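Local structure of 2-(acetamidomethylene)succinate hydrolase (Mesorhizobium loti, 3KXP) at residues G114-A117 and N118-A121; G144-N147 and S148-A152; I303-K306 and A307-F311. The protein catalyses the last step of vitamin B6 degradation, hydrolysing (E)-2-(acetamidomethylene)succinate to succinic semialdehyde, acetate, ammonia and carbon dioxide. One frame throughout, in Å; residues are numbered along the deposited sequence.

How the contacts relate
All three contacts are local, each made between neighbouring turns of one helix or at its start, in series along the alpha/beta hydrolase chain. Contact 1 opens helix 117-131, contact 2 lies on helix 143-154 just after S142, the probable nucleophile, and contact 3 lies on the C-terminal helix 301-313. The centres of contacts 1 and 2 are about 10 Å apart and their side chains touch, Y120 against N147 and A121 against T150. Contact 3 stands apart, its centre about 19 Å from that of contact 2 and about 28 Å from that of contact 1. Contact 2 is buried beside the likely nucleophile elbow, partly exposed contact 1 brings Y120 near it, and contact 3 reaches the second subunit.

Contact 1 (G114-A117 and N118-A121); sequences GYEA and NDYA
This is a helix N-cap, where the loop G114-E116 turns into helix 117-131 of the alpha/beta hydrolase fold and D119 reaches back to E116, the N-cap residue. The evidence is one half of a capping box: the backbone N of E116 donates to OD2 of D119 at 2.8 Å, with an N-H...acceptor angle of 164°. OD2 receives it on the anti lone pair, the one facing away from OD1. D119 can do this because its CG stands beside its own backbone N, chi1 -61°, which swings the carboxylate back over the start of the helix. The reciprocal half is not made by the side chain of E116, whose chain bends at chi2 and leads away, leaving its OE2 5.5 Å from OD2 of D119. The two carboxylates are like charges, and the N-terminal end of the helix would probably ease their proximity.

The D119 carboxylate also lies close against the peptide that follows G114. At the backbone angles of G114 a CB would be jammed against the carbonyl O of the preceding residue, so glycine fits there. The first helical bonds then take over, Y120 N to E116 O at 3.2 Å and A121 N to A117 O at 2.8 Å.

On the buried side two tyrosines meet. The Y120 ring turns an edge to the loop backbone, with its CE1 3.6 Å from O of Y115 and in the ring plane. Their hydroxyls have separate partners: that of Y115 bonds to P111 O, and that of Y120 to OG1 of T239 in helix 233-242. Beyond its bond to T239, the Y120 hydroxyl comes in at the edge of the Y115 ring, in its plane, with OH 3.5 Å from CD2 of Y115.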
loop_
_atom_site.group_PDB
_atom_site.type_symbol
_atom_site.label_atom_id
_atom_site.label_comp_id
_atom_site.label_asym_id
_atom_site.label_seq_id
_atom_site.Cartn_x
_atom_site.Cartn_y
_atom_site.Cartn_z
ATOM N N GLY A 114 10.777 -16.643 27.947
ATOM C CA GLY A 114 10.507 -15.309 27.438
ATOM C C GLY A 114 10.421 -15.287 25.919
ATOM O O GLY A 114 11.184 -14.587 25.252
ATOM N N TYR A 115 9.489 -16.052 25.364
ATOM C CA TYR A 115 9.340 -16.101 23.921
ATOM C C TYR A 115 7.957 -15.684 23.443
ATOM O O TYR A 115 7.440 -16.234 22.476
ATOM C CB TYR A 115 9.682 -17.502 23.413
ATOM C CG TYR A 115 11.141 -17.826 23.590
ATOM C CD1 TYR A 115 11.610 -18.437 24.753
ATOM C CD2 TYR A 115 12.071 -17.466 22.612
ATOM C CE1 TYR A 115 12.978 -18.685 24.936
ATOM C CE2 TYR A 115 13.432 -17.701 22.781
ATOM C CZ TYR A 115 13.882 -18.316 23.943
ATOM O OH TYR A 115 15.222 -18.594 24.076
ATOM N N GLU A 116 7.369 -14.703 24.121
ATOM C CA GLU A 116 6.057 -14.207 23.752
ATOM C C GLU A 116 6.236 -12.986 22.871
ATOM O O GLU A 116 7.355 -12.509 22.689
ATOM C CB GLU A 116 5.262 -13.832 25.000
ATOM C CG GLU A 116 5.007 -14.997 25.935
ATOM C CD GLU A 116 4.179 -16.093 25.287
ATOM O OE1 GLU A 116 2.973 -15.867 25.025
ATOM O OE2 GLU A 116 4.738 -17.183 25.035
ATOM N N ALA A 117 5.136 -12.485 22.322
ATOM C CA ALA A 117 5.176 -11.310 21.457
ATOM C C ALA A 117 5.972 -10.169 22.088
ATOM O O ALA A 117 6.924 -9.660 21.488
ATOM C CB ALA A 117 3.751 -10.843 21.143
ATOM N N ASN A 118 5.575 -9.773 23.298
ATOM C CA ASN A 118 6.240 -8.686 24.020
ATOM C C ASN A 118 7.744 -8.871 24.127
ATOM O O ASN A 118 8.505 -7.924 23.925
ATOM C CB ASN A 118 5.653 -8.530 25.421
ATOM C CG ASN A 118 4.336 -7.781 25.420
ATOM O OD1 ASN A 118 3.677 -7.657 26.456
ATOM N ND2 ASN A 118 3.944 -7.273 24.255
ATOM N N ASP A 119 8.171 -10.087 24.450
ATOM C CA ASP A 119 9.595 -10.377 24.569
ATOM C C ASP A 119 10.308 -10.008 23.277
ATOM O O ASP A 119 11.259 -9.231 23.303
ATOM C CB ASP A 119 9.814 -11.857 24.892
ATOM C CG ASP A 119 9.167 -12.262 26.206
ATOM O OD1 ASP A 119 9.483 -11.619 27.234
ATOM O OD2 ASP A 119 8.346 -13.212 26.217
ATOM N N TYR A 120 9.845 -10.544 22.150
ATOM C CA TYR A 120 10.469 -10.236 20.863
ATOM C C TYR A 120 10.319 -8.762 20.492
ATOM O O TYR A 120 11.209 -8.173 19.857
ATOM C CB TYR A 120 9.858 -11.070 19.730
ATOM C CG TYR A 120 10.268 -12.523 19.670
ATOM C CD1 TYR A 120 9.522 -13.505 20.319
ATOM C CD2 TYR A 120 11.371 -12.922 18.913
ATOM C CE1 TYR A 120 9.857 -14.853 20.212
ATOM C CE2 TYR A 120 11.716 -14.265 18.798
ATOM C CZ TYR A 120 10.955 -15.227 19.451
ATOM O OH TYR A 120 11.301 -16.559 19.358
ATOM N N ALA A 121 9.185 -8.175 20.867
ATOM C CA ALA A 121 8.917 -6.771 20.563
ATOM C C ALA A 121 9.882 -5.849 21.314
ATOM O O ALA A 121 10.416 -4.893 20.741
ATOM C CB ALA A 121 7.467 -6.425 20.914
#

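Contact 2 (G144-N147 and S148-A152)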
loop_
_atom_site.group_PDB
_atom_site.type_symbol
_atom_site.label_atom_id
_atom_site.label_comp_id
_atom_site.label_asym_id
_atom_site.label_seq_id
_atom_site.Cartn_x
_atom_site.Cartn_y
_atom_site.Cartn_z
ATOM N N GLY A 144 8.605 -12.841 12.498
ATOM C CA GLY A 144 9.160 -11.502 12.396
ATOM C C GLY A 144 8.072 -10.462 12.157
ATOM O O GLY A 144 8.090 -9.392 12.765
ATOM N N ALA A 145 7.124 -10.774 11.270
ATOM C CA ALA A 145 6.028 -9.851 10.967
ATOM C C ALA A 145 5.193 -9.593 12.219
ATOM O O ALA A 145 4.882 -8.449 12.544
ATOM C CB ALA A 145 5.143 -10.418 9.847
ATOM N N ARG A 146 4.826 -10.658 12.917
ATOM C CA ARG A 146 4.049 -10.520 14.141
ATOM C C ARG A 146 4.823 -9.646 15.137
ATOM O O ARG A 146 4.259 -8.758 15.767
ATOM C CB ARG A 146 3.769 -11.901 14.736
ATOM C CG ARG A 146 3.059 -11.862 16.073
ATOM C CD ARG A 146 4.061 -11.828 17.214
ATOM N NE ARG A 146 3.711 -12.869 18.161
ATOM C CZ ARG A 146 4.580 -13.587 18.857
ATOM N NH1 ARG A 146 5.885 -13.385 18.727
ATOM N NH2 ARG A 146 4.130 -14.532 19.667
ATOM N N ASN A 147 6.124 -9.891 15.253
ATOM C CA ASN A 147 6.955 -9.124 16.160
ATOM C C ASN A 147 7.028 -7.655 15.772
ATOM O O ASN A 147 6.892 -6.781 16.629
ATOM C CB ASN A 147 8.372 -9.709 16.224
ATOM C CG ASN A 147 8.401 -11.089 16.862
ATOM O OD1 ASN A 147 7.463 -11.473 17.559
ATOM N ND2 ASN A 147 9.484 -11.835 16.639
ATOM N N SER A 148 7.234 -7.378 14.486
ATOM C CA SER A 148 7.336 -5.997 14.030
ATOM C C SER A 148 6.073 -5.173 14.263
ATOM O O SER A 148 6.154 -4.034 14.717
ATOM C CB SER A 148 7.712 -5.949 12.554
ATOM O OG SER A 148 9.024 -6.430 12.359
ATOM N N VAL A 149 4.907 -5.731 13.958
ATOM C CA VAL A 149 3.668 -4.990 14.154
ATOM C C VAL A 149 3.427 -4.734 15.645
ATOM O O VAL A 149 2.930 -3.670 16.021
ATOM C CB VAL A 149 2.470 -5.734 13.537
ATOM C CG1 VAL A 149 1.181 -4.947 13.775
ATOM C CG2 VAL A 149 2.705 -5.931 12.038
ATOM N N THR A 150 3.787 -5.700 16.492
ATOM C CA THR A 150 3.628 -5.534 17.939
ATOM C C THR A 150 4.558 -4.402 18.395
ATOM O O THR A 150 4.170 -3.538 19.177
ATOM C CB THR A 150 3.993 -6.827 18.702
ATOM O OG1 THR A 150 3.129 -7.890 18.283
ATOM C CG2 THR A 150 3.830 -6.628 20.208
ATOM N N ALA A 151 5.780 -4.402 17.874
ATOM C CA ALA A 151 6.765 -3.384 18.212
ATOM C C ALA A 151 6.302 -1.989 17.791
ATOM O O ALA A 151 6.372 -1.041 18.573
ATOM C CB ALA A 151 8.102 -3.713 17.546
ATOM N N ALA A 152 5.841 -1.875 16.552
ATOM C CA ALA A 152 5.371 -0.606 16.007
ATOM C C ALA A 152 4.221 -0.010 16.819
ATOM O O ALA A 152 4.141 1.203 17.011
ATOM C CB ALA A 152 4.936 -0.799 14.558
#
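The carbonyl oxygen of R146 is gripped twice by T150, one helical turn further on. OG1 of T150 donates to O of R146 at 2.9 Å, and the backbone N of T150 reaches the same oxygen at 3.2 Å, the two arriving from opposite faces of the carbonyl plane. With chi1 at -61° the threonine hydroxyl lies beside its own backbone N, and this turns it back to the preceding turn of helix 143-154.

S148 repeats the arrangement on G144, the last glycine of what is probably the G-x-S-x-G nucleophile elbow. Its backbone N bonds to O of G144 at 2.8 Å, while its OG donates to that oxygen at 3.1 Å from well above the carbonyl plane, 40° out of it.

The side chains of R146 and N147 meet as well. NH1 of R146 donates to OD1 of N147 at 2.7 Å, and the bond lies in both the carbonyl plane and the guanidinium plane. The arginine gets there by bending at chi2 and chi3.

The hydroxyls of S148 and T150 thus spend their protons within the helix, where S148 faces V162 of strand 159-165 and T150 faces A121 of helix 117-131. OD1 of N147 accepts from the arginine while ND2 donates to OE1 of Q102, and the two bonds together fix the flip of this buried amide.

Contact 3 (I303-K306 and A307-F311)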
loop_
_atom_site.group_PDB
_atom_site.type_symbol
_atom_site.label_atom_id
_atom_site.label_comp_id
_atom_site.label_asym_id
_atom_site.label_seq_id
_atom_site.Cartn_x
_atom_site.Cartn_y
_atom_site.Cartn_z
ATOM N N ILE A 303 8.596 -9.812 -7.001
ATOM C CA ILE A 303 7.347 -9.159 -6.625
ATOM C C ILE A 303 7.422 -8.604 -5.200
ATOM O O ILE A 303 6.881 -7.536 -4.915
ATOM C CB ILE A 303 6.167 -10.132 -6.748
ATOM C CG1 ILE A 303 6.103 -10.679 -8.177
ATOM C CG2 ILE A 303 4.862 -9.423 -6.401
ATOM C CD1 ILE A 303 5.058 -11.772 -8.362
ATOM N N THR A 304 8.113 -9.324 -4.319
ATOM C CA THR A 304 8.277 -8.904 -2.931
ATOM C C THR A 304 9.046 -7.588 -2.908
ATOM O O THR A 304 8.674 -6.634 -2.214
ATOM C CB THR A 304 9.072 -9.958 -2.110
ATOM O OG1 THR A 304 8.332 -11.185 -2.048
ATOM C CG2 THR A 304 9.322 -9.458 -0.699
ATOM N N LEU A 305 10.128 -7.543 -3.674
ATOM C CA LEU A 305 10.959 -6.349 -3.747
ATOM C C LEU A 305 10.154 -5.157 -4.256
ATOM O O LEU A 305 10.146 -4.099 -3.630
ATOM C CB LEU A 305 12.152 -6.593 -4.669
ATOM C CG LEU A 305 13.049 -5.381 -4.917
ATOM C CD1 LEU A 305 13.625 -4.884 -3.593
ATOM C CD2 LEU A 305 14.151 -5.764 -5.893
ATOM N N LYS A 306 9.478 -5.335 -5.389
ATOM C CA LYS A 306 8.674 -4.266 -5.978
ATOM C C LYS A 306 7.585 -3.758 -5.019
ATOM O O LYS A 306 7.270 -2.570 -4.985
ATOM C CB LYS A 306 8.030 -4.752 -7.276
ATOM C CG LYS A 306 8.441 -3.968 -8.510
ATOM C CD LYS A 306 8.133 -2.480 -8.367
ATOM C CE LYS A 306 8.470 -1.709 -9.637
ATOM N NZ LYS A 306 8.154 -0.254 -9.515
ATOM N N ALA A 307 7.010 -4.669 -4.246
ATOM C CA ALA A 307 5.969 -4.312 -3.299
ATOM C C ALA A 307 6.556 -3.449 -2.199
ATOM O O ALA A 307 5.907 -2.526 -1.715
ATOM C CB ALA A 307 5.357 -5.559 -2.708
ATOM N N ILE A 308 7.787 -3.750 -1.797
ATOM C CA ILE A 308 8.439 -2.972 -0.748
ATOM C C ILE A 308 8.838 -1.584 -1.260
ATOM O O ILE A 308 8.644 -0.580 -0.572
ATOM C CB ILE A 308 9.686 -3.694 -0.208
ATOM C CG1 ILE A 308 9.260 -4.960 0.537
ATOM C CG2 ILE A 308 10.463 -2.767 0.712
ATOM C CD1 ILE A 308 10.409 -5.823 0.998
ATOM N N THR A 309 9.379 -1.526 -2.470
ATOM C CA THR A 309 9.785 -0.245 -3.033
ATOM C C THR A 309 8.561 0.606 -3.355
ATOM O O THR A 309 8.621 1.822 -3.257
ATOM C CB THR A 309 10.664 -0.420 -4.298
ATOM O OG1 THR A 309 9.965 -1.197 -5.278
ATOM C CG2 THR A 309 11.970 -1.130 -3.943
ATOM N N ASN A 310 7.445 -0.014 -3.724
ATOM C CA ASN A 310 6.243 0.774 -4.008
ATOM C C ASN A 310 5.764 1.409 -2.704
ATOM O O ASN A 310 5.315 2.555 -2.679
ATOM C CB ASN A 310 5.115 -0.096 -4.572
ATOM C CG ASN A 310 5.319 -0.453 -6.035
ATOM O OD1 ASN A 310 5.924 0.308 -6.798
ATOM N ND2 ASN A 310 4.790 -1.606 -6.440
ATOM N N PHE A 311 5.888 0.644 -1.624
ATOM C CA PHE A 311 5.462 1.066 -0.293
ATOM C C PHE A 311 6.249 2.239 0.272
ATOM O O PHE A 311 5.701 3.320 0.476
ATOM C CB PHE A 311 5.570 -0.111 0.679
ATOM C CG PHE A 311 4.961 0.151 2.029
ATOM C CD1 PHE A 311 5.620 -0.244 3.188
ATOM C CD2 PHE A 311 3.712 0.757 2.139
ATOM C CE1 PHE A 311 5.044 -0.043 4.440
ATOM C CE2 PHE A 311 3.124 0.964 3.381
ATOM C CZ PHE A 311 3.788 0.563 4.539
HETATM O O HOH W 1 8.421 0.482 -6.868
HETATM O O HOH W 2 5.264 0.931 -9.604
#
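Helix 301-313, the C-terminal helix of the alpha/beta hydrolase fold, carries this contact between successive turns, with K306, T309 and N310 forming its polar side. Backbone bonds of regular i to i+4 spacing run through it, among them T309 N to L305 O at 2.9 Å and N310 N to K306 O at 2.9 Å.

The long K306 side chain bends at chi2 and runs past T309 toward N310, but the ammonium does not bond to the amide directly: NZ lies 3.6 Å from OD1 of N310. Two waters bridge the pair instead, each accepting from the lysine and donating to OD1. The first is 2.8 Å from NZ of K306 and also bonds to OG1 of T309; the second is 3.1 Å from NZ. OG1 of T309 sits between its backbone N and carbonyl carbon, chi1 57°, a position that places it 3.0 Å from O of K306 as well as facing the first water. ND2 of N310 bonds to OD1 of D283 in the second subunit, so this amide joins the water pair to the dimer interface.

The apolar side makes van der Waals contacts: CD1 of L305 lies 4.1 Å from CG2 of T309, and CG2 of T304 is 4.2 Å from CD1 of I308. Around them, L305 and I308 rest on L87 of helix 85-89, and T304 touches helix 296-299; further along the helix, the F311 side chain lies against S161 and V163 of strand 159-165.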